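Local coordinates for uncharacterized protein (Borrelia turicatae, PDB 5VJ4) that is of unknown function but is a putative surface lipoprotein, probably lipid-binding, whose gene is differentially regulated in the tick-mammalian transmission cycle of relapsing fever spirochetes, at residues 126-140 and 190-203. Sequence-based numbering, arbitrary orientation.
Sequences YIQGNLTSDVIYDRL and DGLVKGIGYDFFHG. With SO4 (sulfate ion), chain C; SO4 (sulfate ion), chain F.
Ile136 lays CG2 almost squarely over the Phe201 ring, 3.4 Å from the centroid and 4° off the normal, a CH-pi contact. The flat ring is a knob filling the hole formed by Ile127, Ile136, Arg139 and Leu140, and Phe200 covers its other face. Ile127 crosses it at about a right angle, CD1 lying 3.6 Å from Phe201 CZ, while Arg139 CB meets the ring edge. With CG swung opposite the backbone N (chi1 -166°) and a bend at chi2, Arg139 brings NE 2.7 Å from Phe200 O. The same NE lies over one face of the Phe200 ring, offset toward its rim, and NH2 hydrogen-bonds Ile205 O. Farther along, the Tyr126 hydroxyl donates to Asp190 OD1, which lies at the ring edge, its carboxylate turned 76° from the ring. Lys194 NZ makes an off-centre cation-pi contact with Tyr126, 4.1 Å from the centroid. Gly197, lacking a side chain, lets Ile127 O come within 4.0 Å of its CA, so the backbones close in. Phe200 O, at the C-terminal end of helix 176-201, is thus gripped by Arg139 NE and Gly203 N from opposite faces of its plane, while Tyr126 and a salt bridge from Lys163 probably stabilise the negative charge of Asp190.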
# COMPACT_ATOMS: atom_id res chain seq x y z
N TYR A 126 -18.16 -14.27 9.73
CA TYR A 126 -17.48 -13.02 9.41
C TYR A 126 -15.94 -13.16 9.35
O TYR A 126 -15.38 -12.99 8.27
CB TYR A 126 -17.88 -11.97 10.42
CG TYR A 126 -17.27 -10.62 10.20
CD1 TYR A 126 -17.78 -9.76 9.21
CD2 TYR A 126 -16.24 -10.15 11.04
CE1 TYR A 126 -17.24 -8.49 9.04
CE2 TYR A 126 -15.70 -8.88 10.89
CZ TYR A 126 -16.20 -8.06 9.88
OH TYR A 126 -15.64 -6.83 9.70
N ILE A 127 -15.28 -13.48 10.46
CA ILE A 127 -13.83 -13.62 10.40
C ILE A 127 -13.38 -14.75 9.50
O ILE A 127 -12.19 -14.87 9.21
CB ILE A 127 -13.16 -13.77 11.77
CG1 ILE A 127 -13.68 -15.01 12.48
CG2 ILE A 127 -13.36 -12.50 12.57
CD1 ILE A 127 -12.90 -15.30 13.75
N GLN A 128 -14.31 -15.57 9.04
CA GLN A 128 -13.95 -16.67 8.16
C GLN A 128 -13.39 -16.14 6.83
O GLN A 128 -12.46 -16.72 6.27
CB GLN A 128 -15.17 -17.53 7.88
CG GLN A 128 -14.87 -18.97 7.54
CD GLN A 128 -16.02 -19.59 6.80
OE1 GLN A 128 -17.19 -19.46 7.18
NE2 GLN A 128 -15.70 -20.25 5.71
N GLY A 129 -13.97 -15.05 6.34
CA GLY A 129 -13.63 -14.47 5.06
C GLY A 129 -13.79 -15.45 3.92
O GLY A 129 -14.88 -15.94 3.68
N ASN A 130 -12.69 -15.72 3.22
CA ASN A 130 -12.69 -16.60 2.06
C ASN A 130 -11.99 -17.90 2.35
O ASN A 130 -11.75 -18.72 1.44
CB ASN A 130 -12.10 -15.90 0.81
CG ASN A 130 -13.13 -14.99 0.11
OD1 ASN A 130 -13.71 -15.35 -0.92
ND2 ASN A 130 -13.39 -13.83 0.70
N LEU A 131 -11.63 -18.10 3.62
CA LEU A 131 -11.09 -19.38 4.06
C LEU A 131 -12.21 -20.42 3.97
O LEU A 131 -13.40 -20.07 3.96
CB LEU A 131 -10.61 -19.25 5.49
CG LEU A 131 -9.50 -18.27 5.72
CD1 LEU A 131 -9.68 -17.67 7.10
CD2 LEU A 131 -8.24 -19.07 5.73
N THR A 132 -11.84 -21.69 3.89
CA THR A 132 -12.85 -22.75 3.79
C THR A 132 -13.17 -23.28 5.16
O THR A 132 -12.32 -23.27 6.06
CB THR A 132 -12.36 -23.93 2.94
OG1 THR A 132 -11.09 -24.38 3.47
CG2 THR A 132 -12.30 -23.52 1.42
N SER A 133 -14.40 -23.77 5.31
CA SER A 133 -14.88 -24.29 6.59
C SER A 133 -13.93 -25.30 7.17
O SER A 133 -13.78 -25.33 8.38
CB SER A 133 -16.22 -24.94 6.40
OG SER A 133 -17.04 -24.12 5.59
N ASP A 134 -13.28 -26.09 6.33
CA ASP A 134 -12.32 -27.08 6.78
C ASP A 134 -11.22 -26.39 7.63
O ASP A 134 -10.89 -26.85 8.75
CB ASP A 134 -11.74 -27.87 5.60
N VAL A 135 -10.72 -25.27 7.13
CA VAL A 135 -9.63 -24.55 7.79
C VAL A 135 -10.02 -24.05 9.20
O VAL A 135 -9.30 -24.29 10.19
CB VAL A 135 -9.12 -23.38 6.93
CG1 VAL A 135 -8.04 -22.61 7.68
CG2 VAL A 135 -8.58 -23.89 5.61
N ILE A 136 -11.17 -23.39 9.29
CA ILE A 136 -11.57 -22.83 10.57
C ILE A 136 -12.06 -23.91 11.54
O ILE A 136 -11.91 -23.78 12.76
CB ILE A 136 -12.52 -21.63 10.44
CG1 ILE A 136 -13.84 -22.07 9.95
CG2 ILE A 136 -11.97 -20.49 9.57
CD1 ILE A 136 -14.72 -22.06 11.15
N TYR A 137 -12.60 -24.99 10.98
CA TYR A 137 -12.91 -26.20 11.78
C TYR A 137 -11.64 -26.76 12.40
O TYR A 137 -11.59 -27.00 13.62
CB TYR A 137 -13.64 -27.28 10.94
CG TYR A 137 -14.05 -28.53 11.74
CD1 TYR A 137 -15.33 -28.65 12.29
CD2 TYR A 137 -13.15 -29.56 11.96
CE1 TYR A 137 -15.68 -29.76 13.05
CE2 TYR A 137 -13.50 -30.67 12.72
CZ TYR A 137 -14.76 -30.76 13.26
OH TYR A 137 -15.09 -31.87 13.99
N ASP A 138 -10.62 -26.98 11.55
CA ASP A 138 -9.35 -27.51 12.03
C ASP A 138 -8.79 -26.68 13.17
O ASP A 138 -8.33 -27.24 14.16
CB ASP A 138 -8.32 -27.63 10.90
CG ASP A 138 -8.68 -28.71 9.89
OD1 ASP A 138 -8.97 -29.84 10.31
OD2 ASP A 138 -8.65 -28.43 8.66
N ARG A 139 -8.88 -25.35 13.04
CA ARG A 139 -8.34 -24.47 14.06
C ARG A 139 -9.16 -24.58 15.32
O ARG A 139 -8.62 -24.92 16.37
CB ARG A 139 -8.25 -23.02 13.59
CG ARG A 139 -7.40 -22.13 14.48
CD ARG A 139 -5.90 -22.34 14.25
NE ARG A 139 -5.11 -21.24 14.85
CZ ARG A 139 -4.72 -21.14 16.13
NH1 ARG A 139 -5.02 -22.06 17.03
NH2 ARG A 139 -4.01 -20.10 16.53
N LEU A 140 -10.47 -24.33 15.20
CA LEU A 140 -11.33 -24.23 16.40
C LEU A 140 -11.38 -25.51 17.23
O LEU A 140 -11.55 -25.49 18.45
CB LEU A 140 -12.73 -23.79 16.02
CG LEU A 140 -12.91 -22.37 15.49
CD1 LEU A 140 -14.38 -22.03 15.30
CD2 LEU A 140 -12.28 -21.39 16.45
N ASP A 190 -13.20 -4.06 7.08
CA ASP A 190 -13.56 -5.49 6.94
C ASP A 190 -12.34 -6.31 6.53
O ASP A 190 -11.94 -7.26 7.23
CB ASP A 190 -14.68 -5.71 5.92
CG ASP A 190 -16.07 -5.46 6.49
OD1 ASP A 190 -16.22 -5.42 7.74
OD2 ASP A 190 -17.03 -5.29 5.69
N GLY A 191 -11.70 -5.87 5.45
CA GLY A 191 -10.53 -6.57 4.93
C GLY A 191 -9.50 -6.76 5.99
O GLY A 191 -8.99 -7.86 6.18
N LEU A 192 -9.21 -5.68 6.72
CA LEU A 192 -8.13 -5.71 7.70
C LEU A 192 -8.48 -6.68 8.82
O LEU A 192 -7.64 -7.48 9.24
CB LEU A 192 -7.84 -4.32 8.23
CG LEU A 192 -7.15 -3.38 7.23
CD1 LEU A 192 -7.40 -1.96 7.66
CD2 LEU A 192 -5.68 -3.62 7.14
N VAL A 193 -9.74 -6.64 9.24
CA VAL A 193 -10.21 -7.57 10.25
C VAL A 193 -10.09 -9.00 9.75
O VAL A 193 -9.47 -9.84 10.44
CB VAL A 193 -11.63 -7.24 10.72
CG1 VAL A 193 -12.09 -8.24 11.79
CG2 VAL A 193 -11.65 -5.83 11.28
N LYS A 194 -10.62 -9.26 8.55
CA LYS A 194 -10.51 -10.62 7.99
C LYS A 194 -9.05 -11.06 7.92
O LYS A 194 -8.75 -12.22 8.18
CB LYS A 194 -11.23 -10.76 6.66
CG LYS A 194 -12.76 -10.64 6.80
CD LYS A 194 -13.38 -9.89 5.63
CE LYS A 194 -14.74 -10.45 5.20
NZ LYS A 194 -15.85 -10.28 6.18
N GLY A 195 -8.13 -10.13 7.65
CA GLY A 195 -6.69 -10.41 7.72
C GLY A 195 -6.24 -10.94 9.07
O GLY A 195 -5.48 -11.92 9.18
N ILE A 196 -6.72 -10.31 10.13
CA ILE A 196 -6.41 -10.79 11.47
C ILE A 196 -7.01 -12.17 11.60
O ILE A 196 -6.31 -13.11 12.04
CB ILE A 196 -6.93 -9.84 12.56
CG1 ILE A 196 -6.40 -8.44 12.29
CG2 ILE A 196 -6.56 -10.35 13.95
CD1 ILE A 196 -6.97 -7.34 13.14
N GLY A 197 -8.27 -12.31 11.17
CA GLY A 197 -8.90 -13.64 11.03
C GLY A 197 -7.90 -14.63 10.41
O GLY A 197 -7.46 -15.60 11.08
N TYR A 198 -7.48 -14.33 9.17
CA TYR A 198 -6.52 -15.16 8.46
C TYR A 198 -5.30 -15.50 9.31
O TYR A 198 -5.01 -16.67 9.53
CB TYR A 198 -6.13 -14.51 7.14
CG TYR A 198 -5.24 -15.36 6.25
CD1 TYR A 198 -3.89 -15.56 6.59
CD2 TYR A 198 -5.72 -15.91 5.03
CE1 TYR A 198 -3.05 -16.34 5.78
CE2 TYR A 198 -4.88 -16.68 4.21
CZ TYR A 198 -3.54 -16.89 4.60
OH TYR A 198 -2.65 -17.65 3.87
N ASP A 199 -4.60 -14.50 9.83
CA ASP A 199 -3.36 -14.81 10.54
C ASP A 199 -3.64 -15.78 11.66
O ASP A 199 -2.82 -16.67 11.94
CB ASP A 199 -2.65 -13.56 11.07
CG ASP A 199 -2.04 -12.70 9.96
OD1 ASP A 199 -1.68 -13.22 8.88
OD2 ASP A 199 -1.90 -11.48 10.19
N PHE A 200 -4.83 -15.63 12.25
CA PHE A 200 -5.22 -16.47 13.38
C PHE A 200 -5.51 -17.92 12.97
O PHE A 200 -4.96 -18.85 13.57
CB PHE A 200 -6.40 -15.87 14.14
CG PHE A 200 -7.06 -16.84 15.05
CD1 PHE A 200 -6.37 -17.35 16.15
CD2 PHE A 200 -8.35 -17.30 14.78
CE1 PHE A 200 -6.96 -18.29 16.96
CE2 PHE A 200 -8.95 -18.23 15.60
CZ PHE A 200 -8.26 -18.73 16.68
N PHE A 201 -6.35 -18.10 11.95
CA PHE A 201 -6.71 -19.45 11.50
C PHE A 201 -5.54 -20.25 10.98
O PHE A 201 -5.40 -21.42 11.33
CB PHE A 201 -7.88 -19.42 10.53
CG PHE A 201 -9.15 -19.06 11.21
CD1 PHE A 201 -9.65 -19.87 12.23
CD2 PHE A 201 -9.81 -17.88 10.90
CE1 PHE A 201 -10.81 -19.52 12.91
CE2 PHE A 201 -10.98 -17.54 11.57
CZ PHE A 201 -11.48 -18.36 12.57
N HIS A 202 -4.67 -19.60 10.21
CA HIS A 202 -3.45 -20.24 9.76
C HIS A 202 -2.31 -20.28 10.78
O HIS A 202 -1.20 -20.69 10.43
CB HIS A 202 -2.98 -19.67 8.43
CG HIS A 202 -3.85 -20.05 7.29
ND1 HIS A 202 -4.59 -19.14 6.58
CD2 HIS A 202 -4.13 -21.26 6.75
CE1 HIS A 202 -5.27 -19.76 5.63
NE2 HIS A 202 -5.02 -21.05 5.72
N GLY A 203 -2.57 -19.88 12.02
CA GLY A 203 -1.61 -20.12 13.10
C GLY A 203 -0.51 -19.11 13.32
O GLY A 203 0.30 -19.30 14.24
S SO4 C . -19.65 -22.11 4.63
O1 SO4 C . -18.48 -21.23 4.45
O2 SO4 C . -19.86 -22.35 6.07
O3 SO4 C . -20.83 -21.40 4.15
O4 SO4 C . -19.43 -23.39 3.90
S SO4 F . -3.16 -20.12 21.29
O1 SO4 F . -2.01 -20.76 21.96
O2 SO4 F . -3.18 -18.67 21.61
O3 SO4 F . -4.46 -20.62 21.79
O4 SO4 F . -2.96 -20.40 19.84